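Local coordinates for uncharacterized protein (Cricetid herpesvirus 2, PDB 4ZKQ) that binds chemokines as a herpesvirus decoy receptor, and so probably keeps them from the receptors of the host, at residues R20-Q24 / L213-I217; Y57-L63 / R186-M192; D375-L381 / R392-R398; C347-R351 / L363-V367. All blocks are in the same frame, centred on the assembly; numbering follows the deposited sequence.

How the interactions relate
Interactions 1 and 2 touch, with centres 10 Å apart. In interaction 1 the chain at strand 23-26 meets strand 206-223; in interaction 2 the chain at the end of strand 54-59 meets the 186-192 turn and strand 190-195. Each gathers polar partners round a lysine ammonium, interaction 1 in a buried contact with a single bridge, interaction 2 partly buried with no backbone bond across. Interactions 3 and 4, 29 to 38 Å away between centres, are hairpin ladders that pack on each other through Val379 on Phe350 and Leu396 on Val365. Interaction 4 adds an arginine-aspartate bridge, interaction 3 aromatic edges. Strands 206-223 and 388-395 are neighbours, so interactions 1 and 3 share a sheet.

Interaction 1. Residues R20-Q24 / L213-I217; sequences RLLTQ and LSKKI
The ammonium of Lys215 is held by several groups, and its tie across the contact is a hydrogen bond of 2.7 Å from Lys215 NZ to Gln24 OE1. NZ lies in the plane of the amide and on a lone pair of that oxygen, although the two side chains cross at about a right angle. Lys215 reaches it through a chain that turns at chi3 (-74°), which folds CE back toward Gln24 CB. Asp78 and Thr56 take further bonds from the same nitrogen, giving this buried charge a carboxylate as counterion. The rest of the Gln24 amide is fixed too: NE2 gives bonds to Ser385 and Glu384, and Ile217 CD1 packs against it at 3.4 Å from NE2.

Between the backbones there is a single beta bridge, in which Leu22 straddles Lys215. It links the chain entering strand 23-26, an outermost strand of one mixed sheet, to strand 206-223 of another. Leu22 N donates to Ser214 O at 2.9 Å, while Leu22 O accepts from Lys216 N, also at 2.9 Å. The touching parts run 62° apart, and the pairing is confined to this bridge; past it a water accepts from Gln24 N and lies within hydrogen-bonding distance of Lys216 O.

Leu21 and Leu22 pack along the bridge. Leu22 CB meets Lys215 CB at 3.9 Å, and its CD1 continues toward Leu213 CB. Leu21 spreads its methyls along strand 206-223, CD2 lying 3.8 Å from Ser214 CB and CD1 crossing the start of the Lys216 chain, 4.2 Å from Lys216 CB.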
# COMPACT_ATOMS: atom_id res chain seq x y z
N ARG A 20 -12.31 -12.32 10.76
CA ARG A 20 -12.89 -11.76 9.54
C ARG A 20 -12.24 -10.42 9.15
O ARG A 20 -12.87 -9.55 8.55
CB ARG A 20 -14.41 -11.61 9.73
CG ARG A 20 -15.16 -12.95 9.77
CD ARG A 20 -16.63 -12.80 10.22
NE ARG A 20 -16.72 -12.11 11.49
CZ ARG A 20 -16.29 -12.59 12.65
NH1 ARG A 20 -15.74 -13.80 12.73
NH2 ARG A 20 -16.41 -11.87 13.75
N LEU A 21 -10.96 -10.28 9.47
CA LEU A 21 -10.18 -9.09 9.14
C LEU A 21 -9.39 -9.28 7.85
O LEU A 21 -9.33 -10.37 7.30
CB LEU A 21 -9.22 -8.76 10.29
CG LEU A 21 -9.88 -8.60 11.65
CD1 LEU A 21 -8.82 -8.30 12.69
CD2 LEU A 21 -10.94 -7.49 11.63
N LEU A 22 -8.77 -8.20 7.36
CA LEU A 22 -7.88 -8.30 6.21
C LEU A 22 -6.74 -9.24 6.52
O LEU A 22 -6.32 -9.34 7.67
CB LEU A 22 -7.30 -6.93 5.82
CG LEU A 22 -8.28 -5.78 5.58
CD1 LEU A 22 -7.50 -4.50 5.35
CD2 LEU A 22 -9.20 -6.05 4.41
N THR A 23 -6.25 -9.94 5.50
CA THR A 23 -5.06 -10.77 5.66
C THR A 23 -4.17 -10.57 4.45
O THR A 23 -4.59 -10.03 3.43
CB THR A 23 -5.41 -12.27 5.81
OG1 THR A 23 -6.09 -12.73 4.63
CG2 THR A 23 -6.31 -12.52 7.02
N GLN A 24 -2.92 -11.02 4.56
CA GLN A 24 -2.00 -10.89 3.44
C GLN A 24 -1.17 -12.14 3.22
O GLN A 24 -0.88 -12.88 4.17
CB GLN A 24 -1.08 -9.68 3.66
CG GLN A 24 -0.18 -9.77 4.88
CD GLN A 24 0.79 -8.61 4.98
OE1 GLN A 24 0.41 -7.46 4.77
NE2 GLN A 24 2.05 -8.91 5.27
N LEU A 213 -9.58 0.33 8.25
CA LEU A 213 -8.89 -0.84 7.73
C LEU A 213 -8.31 -1.62 8.89
O LEU A 213 -7.53 -1.09 9.67
CB LEU A 213 -7.78 -0.42 6.76
CG LEU A 213 -8.20 0.44 5.57
CD1 LEU A 213 -6.99 0.98 4.83
CD2 LEU A 213 -9.10 -0.35 4.63
N SER A 214 -8.70 -2.89 9.01
CA SER A 214 -8.22 -3.73 10.11
C SER A 214 -7.65 -5.03 9.55
O SER A 214 -8.36 -5.79 8.91
CB SER A 214 -9.35 -4.04 11.09
OG SER A 214 -10.01 -2.86 11.50
N LYS A 215 -6.36 -5.25 9.79
CA LYS A 215 -5.67 -6.43 9.31
C LYS A 215 -5.19 -7.29 10.46
O LYS A 215 -4.58 -6.79 11.42
CB LYS A 215 -4.48 -6.05 8.43
CG LYS A 215 -3.57 -7.23 8.08
CD LYS A 215 -2.46 -6.83 7.10
CE LYS A 215 -2.99 -6.62 5.68
NZ LYS A 215 -1.95 -6.06 4.76
N LYS A 216 -5.44 -8.59 10.37
CA LYS A 216 -4.89 -9.52 11.35
C LYS A 216 -3.45 -9.83 10.99
O LYS A 216 -3.16 -10.60 10.06
CB LYS A 216 -5.71 -10.80 11.44
CG LYS A 216 -5.15 -11.78 12.47
CD LYS A 216 -6.04 -13.00 12.67
CE LYS A 216 -5.45 -13.96 13.70
NZ LYS A 216 -6.18 -15.26 13.72
N ILE A 217 -2.54 -9.22 11.73
CA ILE A 217 -1.11 -9.42 11.53
C ILE A 217 -0.44 -8.97 12.81
O ILE A 217 -0.81 -7.95 13.39
CB ILE A 217 -0.59 -8.63 10.30
CG1 ILE A 217 0.88 -8.96 10.01
CG2 ILE A 217 -0.77 -7.13 10.51
CD1 ILE A 217 1.31 -8.58 8.60
O HOH W 1 -2.14 -11.16 7.40

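Interaction 2. Residues Y57-L63 / R186-M192; sequences YGPLKFL and REEGLEM
Lys61 NZ, at the end of an extended side chain, is gripped three times by the 186-192 segment. It donates to Glu187 O at 2.7 Å and to Leu190 O at 2.9 Å, in both cases in the carbonyl plane, and it forms a salt bridge with Glu191 OE1 at 3.0 Å. Glu191 starts away from the 57-63 segment, but a bend at chi2 (-76°) brings the carboxylate back to the ammonium.

Apolar contacts flank this site. On one side Pro59 sets CG and CD against the turn, CG lying 4.0 Å from Leu190 CB and CD 3.3 Å from Arg186 O. On the other, Leu63 and Met192 reach toward each other tip to tip, with 3.8 Å between Leu63 CG and Met192 CG, while Met192 SD rests close to the Lys61 carbonyl.

At the far end Arg186 runs alongside Tyr57, both side chains pointing the same way. Tyr57 CB, rather than the aromatic ring, sits over the centre of one guanidinium face, 3.4 Å from Arg186 CZ; ring and guanidinium planes are 30° apart. The guanidinium is positioned by Asp184, which bridges NH1, and by Thr23, which accepts from NE, and the Tyr57 hydroxyl is bonded to Asp25.

A type I beta turn from Arg186 to Gly189, closed by Gly189 N to Arg186 O at 3.0 Å, carries Glu187 O and leads into strand 190-195, where Leu190 O converges with it on Lys61 NZ. Lys61, just past strand 54-59, thus ties that chain to the turn and strand that open onto the neighbouring sheet.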
# COMPACT_ATOMS: atom_id res chain seq x y z
N TYR A 57 -6.01 -9.30 1.05
CA TYR A 57 -7.38 -9.66 0.69
C TYR A 57 -8.38 -8.86 1.53
O TYR A 57 -8.16 -8.65 2.73
CB TYR A 57 -7.62 -11.16 0.90
CG TYR A 57 -6.60 -12.05 0.23
CD1 TYR A 57 -6.73 -12.41 -1.10
CD2 TYR A 57 -5.52 -12.55 0.94
CE1 TYR A 57 -5.81 -13.23 -1.71
CE2 TYR A 57 -4.59 -13.37 0.34
CZ TYR A 57 -4.74 -13.70 -0.99
OH TYR A 57 -3.82 -14.53 -1.60
N GLY A 58 -9.46 -8.41 0.91
CA GLY A 58 -10.49 -7.69 1.64
C GLY A 58 -11.83 -7.66 0.93
O GLY A 58 -11.97 -8.20 -0.16
N PRO A 59 -12.83 -7.04 1.57
CA PRO A 59 -14.18 -6.95 1.03
C PRO A 59 -14.39 -5.71 0.18
O PRO A 59 -14.00 -4.62 0.60
CB PRO A 59 -15.04 -6.88 2.30
CG PRO A 59 -14.19 -6.09 3.24
CD PRO A 59 -12.75 -6.46 2.92
N LEU A 60 -15.01 -5.87 -0.98
CA LEU A 60 -15.42 -4.73 -1.80
C LEU A 60 -16.78 -4.24 -1.32
O LEU A 60 -17.77 -4.96 -1.45
CB LEU A 60 -15.49 -5.12 -3.27
CG LEU A 60 -15.90 -4.01 -4.25
CD1 LEU A 60 -14.99 -2.78 -4.14
CD2 LEU A 60 -15.88 -4.56 -5.66
N LYS A 61 -16.82 -3.04 -0.76
CA LYS A 61 -18.05 -2.47 -0.22
C LYS A 61 -18.40 -1.12 -0.85
O LYS A 61 -17.52 -0.31 -1.14
CB LYS A 61 -17.93 -2.27 1.28
CG LYS A 61 -17.79 -3.56 2.07
CD LYS A 61 -17.72 -3.28 3.55
CE LYS A 61 -17.77 -4.58 4.34
NZ LYS A 61 -17.74 -4.35 5.80
N PHE A 62 -19.70 -0.89 -1.04
CA PHE A 62 -20.21 0.37 -1.56
C PHE A 62 -21.15 1.04 -0.57
O PHE A 62 -21.89 0.37 0.14
CB PHE A 62 -20.94 0.14 -2.88
CG PHE A 62 -20.05 -0.24 -4.03
CD1 PHE A 62 -19.68 -1.55 -4.23
CD2 PHE A 62 -19.61 0.72 -4.92
CE1 PHE A 62 -18.87 -1.90 -5.28
CE2 PHE A 62 -18.80 0.38 -5.98
CZ PHE A 62 -18.43 -0.93 -6.17
N LEU A 63 -21.11 2.37 -0.53
CA LEU A 63 -22.08 3.18 0.19
C LEU A 63 -22.81 4.09 -0.78
O LEU A 63 -22.22 4.57 -1.75
CB LEU A 63 -21.40 4.03 1.27
CG LEU A 63 -21.29 3.53 2.70
CD1 LEU A 63 -20.71 4.64 3.55
CD2 LEU A 63 -22.63 3.08 3.26
N ARG A 186 -13.80 -11.65 4.61
CA ARG A 186 -13.13 -10.72 5.52
C ARG A 186 -13.91 -9.42 5.69
O ARG A 186 -13.38 -8.32 5.53
CB ARG A 186 -11.72 -10.42 4.99
CG ARG A 186 -10.91 -11.69 4.78
CD ARG A 186 -9.63 -11.41 4.01
NE ARG A 186 -8.85 -12.62 3.77
CZ ARG A 186 -9.14 -13.54 2.86
NH1 ARG A 186 -10.22 -13.40 2.10
NH2 ARG A 186 -8.36 -14.60 2.70
N GLU A 187 -15.18 -9.55 6.06
CA GLU A 187 -16.11 -8.42 6.04
C GLU A 187 -15.84 -7.36 7.11
O GLU A 187 -16.32 -6.24 7.00
CB GLU A 187 -17.55 -8.95 6.18
CG GLU A 187 -17.83 -9.64 7.49
CD GLU A 187 -19.14 -10.42 7.48
OE1 GLU A 187 -19.75 -10.57 6.39
OE2 GLU A 187 -19.56 -10.89 8.55
N GLU A 188 -15.07 -7.70 8.14
CA GLU A 188 -14.69 -6.73 9.16
C GLU A 188 -13.35 -6.03 8.85
O GLU A 188 -12.94 -5.12 9.57
CB GLU A 188 -14.62 -7.43 10.53
CG GLU A 188 -16.01 -7.85 11.04
CD GLU A 188 -15.99 -8.70 12.31
OE1 GLU A 188 -14.97 -8.71 13.03
OE2 GLU A 188 -17.01 -9.36 12.59
N GLY A 189 -12.72 -6.41 7.74
CA GLY A 189 -11.42 -5.87 7.37
C GLY A 189 -11.46 -4.45 6.85
O GLY A 189 -10.52 -3.68 7.07
N LEU A 190 -12.53 -4.11 6.15
CA LEU A 190 -12.81 -2.74 5.74
C LEU A 190 -14.22 -2.38 6.15
O LEU A 190 -15.18 -3.05 5.76
CB LEU A 190 -12.65 -2.56 4.23
CG LEU A 190 -12.82 -1.14 3.65
CD1 LEU A 190 -12.01 -1.01 2.37
CD2 LEU A 190 -14.28 -0.82 3.34
N GLU A 191 -14.35 -1.33 6.95
CA GLU A 191 -15.65 -0.78 7.33
C GLU A 191 -15.69 0.67 6.87
O GLU A 191 -14.72 1.40 7.06
CB GLU A 191 -15.87 -0.88 8.84
CG GLU A 191 -15.79 -2.30 9.42
CD GLU A 191 -17.03 -3.14 9.15
OE1 GLU A 191 -17.87 -2.75 8.32
OE2 GLU A 191 -17.16 -4.21 9.79
N MET A 192 -16.79 1.08 6.25
CA MET A 192 -16.95 2.47 5.84
C MET A 192 -18.27 3.03 6.36
O MET A 192 -19.29 2.35 6.36
CB MET A 192 -16.88 2.60 4.31
CG MET A 192 -17.97 1.85 3.58
SD MET A 192 -17.67 1.68 1.80
CE MET A 192 -17.28 3.37 1.34

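Interaction 3. Residues D375-L381 / R392-R398; sequences DQGFVFL and REYYLDR
Phe378 leans across to Tyr394, Tyr395 and Glu393 of the partner strand. With CG anti to the backbone N (chi1 172°), its CB turns the ring along the sheet face that carries Phe380, Glu393 and Tyr395. CG passes 4.2 Å from Tyr394 O. Next along the ring, CD1 comes within 3.8 Å of Tyr395 CE1. Phe378 CE1 touches that tyrosine too and lies 3.8 Å from Glu393 OE1, which sits at the ring edge, in its plane. CZ ends the ring, 3.9 Å from Glu393 CG. Within its own strand that carboxylate accepts a short bond, 2.5 Å from Tyr395 OH to Glu393 OE1. Trp313 of strand 308-315 meets the Phe378 ring as well.

On the other face Val379 CG2 packs on Leu396 CD1 at 3.9 Å. The backbones bond at alternate pairs: Val379 and Tyr394 exchange two hydrogen bonds, Leu381 and Arg392 another two, and Leu396 N adds one to Gly377 O, reaching it from above the carbonyl plane. The segments 378-381 and 392-395, axes 4.7 Å apart and directions at 163°, belong to the antiparallel beta hairpin of strands 378-384 and 388-395.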
# COMPACT_ATOMS: atom_id res chain seq x y z
N ASP A 375 22.96 17.09 10.33
CA ASP A 375 22.53 15.81 9.76
C ASP A 375 21.27 15.28 10.44
O ASP A 375 21.11 15.38 11.66
CB ASP A 375 23.65 14.77 9.85
CG ASP A 375 24.79 15.05 8.88
OD1 ASP A 375 24.52 15.62 7.80
OD2 ASP A 375 25.95 14.71 9.20
N GLN A 376 20.38 14.72 9.63
CA GLN A 376 19.13 14.17 10.14
C GLN A 376 18.62 13.04 9.26
O GLN A 376 17.43 12.96 8.95
CB GLN A 376 18.07 15.28 10.26
CG GLN A 376 17.70 15.95 8.95
CD GLN A 376 16.45 16.81 9.08
OE1 GLN A 376 15.36 16.30 9.34
NE2 GLN A 376 16.61 18.11 8.91
N GLY A 377 19.53 12.15 8.86
CA GLY A 377 19.16 11.00 8.05
C GLY A 377 18.16 10.08 8.73
O GLY A 377 18.16 9.95 9.96
N PHE A 378 17.30 9.45 7.93
CA PHE A 378 16.30 8.51 8.44
C PHE A 378 16.18 7.31 7.52
O PHE A 378 16.14 7.47 6.30
CB PHE A 378 14.94 9.19 8.58
CG PHE A 378 13.81 8.26 8.93
CD1 PHE A 378 13.55 7.93 10.25
CD2 PHE A 378 13.00 7.72 7.94
CE1 PHE A 378 12.50 7.08 10.58
CE2 PHE A 378 11.96 6.87 8.26
CZ PHE A 378 11.70 6.55 9.57
N VAL A 379 16.16 6.13 8.11
CA VAL A 379 15.94 4.89 7.38
C VAL A 379 14.86 4.07 8.08
O VAL A 379 14.82 4.00 9.31
CB VAL A 379 17.25 4.05 7.26
CG1 VAL A 379 16.97 2.68 6.64
CG2 VAL A 379 18.30 4.80 6.46
N PHE A 380 13.97 3.48 7.28
CA PHE A 380 12.95 2.57 7.76
C PHE A 380 13.08 1.22 7.06
O PHE A 380 13.11 1.16 5.84
CB PHE A 380 11.55 3.14 7.52
CG PHE A 380 10.45 2.27 8.07
CD1 PHE A 380 10.37 2.02 9.42
CD2 PHE A 380 9.50 1.71 7.23
CE1 PHE A 380 9.36 1.23 9.94
CE2 PHE A 380 8.49 0.92 7.74
CZ PHE A 380 8.42 0.68 9.10
N LEU A 381 13.16 0.16 7.86
CA LEU A 381 13.19 -1.20 7.34
C LEU A 381 11.97 -1.94 7.85
O LEU A 381 11.74 -2.00 9.06
CB LEU A 381 14.46 -1.93 7.79
CG LEU A 381 14.51 -3.43 7.51
CD1 LEU A 381 14.55 -3.70 6.00
CD2 LEU A 381 15.71 -4.06 8.21
N ARG A 392 11.39 -1.17 11.68
CA ARG A 392 12.54 -0.67 12.42
C ARG A 392 12.97 0.68 11.88
O ARG A 392 13.32 0.80 10.71
CB ARG A 392 13.70 -1.67 12.36
CG ARG A 392 13.36 -2.98 13.02
CD ARG A 392 14.52 -3.95 13.04
NE ARG A 392 14.08 -5.28 13.45
CZ ARG A 392 14.07 -5.73 14.70
NH1 ARG A 392 14.49 -4.97 15.71
NH2 ARG A 392 13.64 -6.95 14.95
N GLU A 393 12.91 1.69 12.74
CA GLU A 393 13.35 3.03 12.39
C GLU A 393 14.80 3.20 12.80
O GLU A 393 15.22 2.73 13.87
CB GLU A 393 12.47 4.08 13.07
CG GLU A 393 11.03 4.09 12.56
CD GLU A 393 10.15 5.13 13.24
OE1 GLU A 393 10.69 6.10 13.82
OE2 GLU A 393 8.91 4.97 13.20
N TYR A 394 15.57 3.87 11.94
CA TYR A 394 16.96 4.19 12.22
C TYR A 394 17.18 5.68 12.02
O TYR A 394 16.80 6.25 10.99
CB TYR A 394 17.90 3.39 11.32
CG TYR A 394 17.82 1.90 11.55
CD1 TYR A 394 18.62 1.29 12.49
CD2 TYR A 394 16.93 1.11 10.83
CE1 TYR A 394 18.56 -0.06 12.72
CE2 TYR A 394 16.86 -0.25 11.04
CZ TYR A 394 17.68 -0.83 11.99
OH TYR A 394 17.65 -2.18 12.25
N TYR A 395 17.77 6.31 13.04
CA TYR A 395 18.07 7.74 13.02
C TYR A 395 19.57 7.90 12.84
O TYR A 395 20.36 7.47 13.68
CB TYR A 395 17.58 8.41 14.30
CG TYR A 395 16.17 8.01 14.67
CD1 TYR A 395 15.14 8.09 13.74
CD2 TYR A 395 15.87 7.51 15.93
CE1 TYR A 395 13.86 7.71 14.06
CE2 TYR A 395 14.59 7.13 16.26
CZ TYR A 395 13.59 7.23 15.31
OH TYR A 395 12.30 6.84 15.63
N LEU A 396 19.94 8.48 11.71
CA LEU A 396 21.34 8.62 11.32
C LEU A 396 21.89 9.99 11.70
O LEU A 396 21.14 10.96 11.80
CB LEU A 396 21.49 8.42 9.81
CG LEU A 396 21.48 7.01 9.24
CD1 LEU A 396 20.17 6.31 9.50
CD2 LEU A 396 21.76 7.06 7.74
N ASP A 397 23.20 10.05 11.91
CA ASP A 397 23.90 11.33 12.02
C ASP A 397 24.92 11.44 10.88
O ASP A 397 25.82 12.27 10.92
CB ASP A 397 24.59 11.47 13.39
CG ASP A 397 25.43 10.27 13.75
OD1 ASP A 397 25.70 9.42 12.87
OD2 ASP A 397 25.84 10.17 14.93
N ARG A 398 24.75 10.58 9.88
CA ARG A 398 25.48 10.67 8.63
C ARG A 398 24.49 11.05 7.54
O ARG A 398 23.29 10.81 7.67
CB ARG A 398 26.16 9.35 8.28
CG ARG A 398 27.12 8.84 9.34
CD ARG A 398 28.39 9.66 9.38
NE ARG A 398 29.42 9.02 10.21
CZ ARG A 398 29.54 9.18 11.52
NH1 ARG A 398 28.71 9.98 12.19
NH2 ARG A 398 30.51 8.56 12.17

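Interaction 4. Residues C347-R351 / L363-V367; sequences CYPFR and LDVRV
Arg351 starts with CG opposite the main-chain N (chi1 -177°) and then turns at chi3 (-52°), which swings its guanidinium back over the neighbouring strand to Asp364. The two residues face each other in the antiparallel beta hairpin of strands 350-355 and 360-366. Their salt bridge runs from Arg351 NH1 to Asp364 OD2 at 2.8 Å. The oxygen lies at the guanidinium edge and in its plane, whereas the nitrogen stands above the carboxylate plane, and the two flat groups are turned 64° against each other. Arg351 CD follows the same oxygen, 3.6 Å from Asp364 OD2. The other carboxylate oxygen is taken by Ser292 and Arg362, so both oxygens are engaged, and two arginines probably stabilise the charged form of this buried aspartate.

Beneath the side chains the backbones of this hydrogen-bonded pair give a bond in each direction: Arg351 N to Asp364 O at 3.0 Å, and Asp364 N to Arg351 O at 2.8 Å. Two residues on, Arg366 N reaches Pro349 O, also at 2.8 Å, which carries the ladder past the non-hydrogen-bonded pair of Phe350 and Val365.

Those two side chains lie together on the opposite sheet face, pointing the same way, with Phe350 CE1 4.1 Å from Val365 CG1. Cys347, disulfide-bonded to Cys326, ties the approach to this strand to strand 324-330, whose Cys326 also touches Phe350. Pro349 CB sits over the centre of one face of the Phe350 ring, 3.6 Å above its plane.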
# COMPACT_ATOMS: atom_id res chain seq x y z
N CYS A 347 20.41 -1.67 -5.89
CA CYS A 347 20.11 -0.93 -4.67
C CYS A 347 21.41 -0.42 -4.08
O CYS A 347 22.10 -1.13 -3.34
CB CYS A 347 19.38 -1.80 -3.65
SG CYS A 347 19.04 -0.94 -2.09
N TYR A 348 21.75 0.82 -4.40
CA TYR A 348 23.02 1.38 -3.98
C TYR A 348 23.08 1.73 -2.49
O TYR A 348 24.09 1.45 -1.84
CB TYR A 348 23.34 2.62 -4.82
CG TYR A 348 23.75 2.31 -6.25
CD1 TYR A 348 24.62 1.27 -6.53
CD2 TYR A 348 23.25 3.04 -7.32
CE1 TYR A 348 25.00 0.97 -7.82
CE2 TYR A 348 23.62 2.76 -8.61
CZ TYR A 348 24.49 1.72 -8.86
OH TYR A 348 24.87 1.43 -10.16
N PRO A 349 22.01 2.33 -1.94
CA PRO A 349 22.08 2.76 -0.54
C PRO A 349 22.08 1.64 0.49
O PRO A 349 22.64 1.82 1.57
CB PRO A 349 20.82 3.62 -0.37
CG PRO A 349 20.32 3.90 -1.73
CD PRO A 349 20.75 2.75 -2.58
N PHE A 350 21.46 0.50 0.18
CA PHE A 350 21.21 -0.52 1.20
C PHE A 350 21.68 -1.91 0.81
O PHE A 350 21.57 -2.32 -0.34
CB PHE A 350 19.73 -0.57 1.53
CG PHE A 350 19.12 0.77 1.83
CD1 PHE A 350 19.45 1.46 2.98
CD2 PHE A 350 18.19 1.33 0.96
CE1 PHE A 350 18.88 2.69 3.26
CE2 PHE A 350 17.62 2.56 1.23
CZ PHE A 350 17.96 3.24 2.39
N ARG A 351 22.17 -2.63 1.81
CA ARG A 351 22.44 -4.06 1.67
C ARG A 351 21.80 -4.77 2.84
O ARG A 351 21.93 -4.36 3.99
CB ARG A 351 23.94 -4.36 1.62
CG ARG A 351 24.26 -5.84 1.41
CD ARG A 351 25.75 -6.16 1.58
NE ARG A 351 26.60 -5.30 0.75
CZ ARG A 351 27.36 -4.30 1.22
NH1 ARG A 351 27.39 -4.02 2.51
NH2 ARG A 351 28.09 -3.59 0.37
N LEU A 363 21.65 -4.93 8.29
CA LEU A 363 21.36 -3.85 7.36
C LEU A 363 22.56 -2.92 7.24
O LEU A 363 22.98 -2.32 8.23
CB LEU A 363 20.14 -3.05 7.81
CG LEU A 363 19.78 -1.83 6.97
CD1 LEU A 363 19.34 -2.22 5.58
CD2 LEU A 363 18.70 -1.01 7.66
N ASP A 364 23.09 -2.79 6.03
CA ASP A 364 24.15 -1.84 5.75
C ASP A 364 23.58 -0.63 5.03
O ASP A 364 22.84 -0.77 4.06
CB ASP A 364 25.25 -2.47 4.90
CG ASP A 364 25.88 -3.67 5.57
OD1 ASP A 364 26.15 -3.59 6.79
OD2 ASP A 364 26.09 -4.69 4.88
N VAL A 365 23.91 0.55 5.55
CA VAL A 365 23.49 1.80 4.95
C VAL A 365 24.71 2.56 4.45
O VAL A 365 25.54 2.99 5.25
CB VAL A 365 22.73 2.68 5.95
CG1 VAL A 365 22.24 3.94 5.28
CG2 VAL A 365 21.56 1.91 6.57
N ARG A 366 24.82 2.72 3.14
CA ARG A 366 25.92 3.48 2.57
C ARG A 366 25.71 4.96 2.87
O ARG A 366 24.60 5.48 2.74
CB ARG A 366 26.03 3.25 1.06
CG ARG A 366 27.30 3.80 0.43
CD ARG A 366 27.26 3.74 -1.09
NE ARG A 366 27.69 5.00 -1.68
CZ ARG A 366 28.92 5.26 -2.12
NH1 ARG A 366 29.87 4.34 -2.07
NH2 ARG A 366 29.19 6.45 -2.63
N VAL A 367 26.78 5.63 3.30
CA VAL A 367 26.73 7.05 3.64
C VAL A 367 27.98 7.76 3.14
O VAL A 367 28.98 7.12 2.80
CB VAL A 367 26.60 7.26 5.17
CG1 VAL A 367 25.30 6.66 5.68
CG2 VAL A 367 27.79 6.65 5.90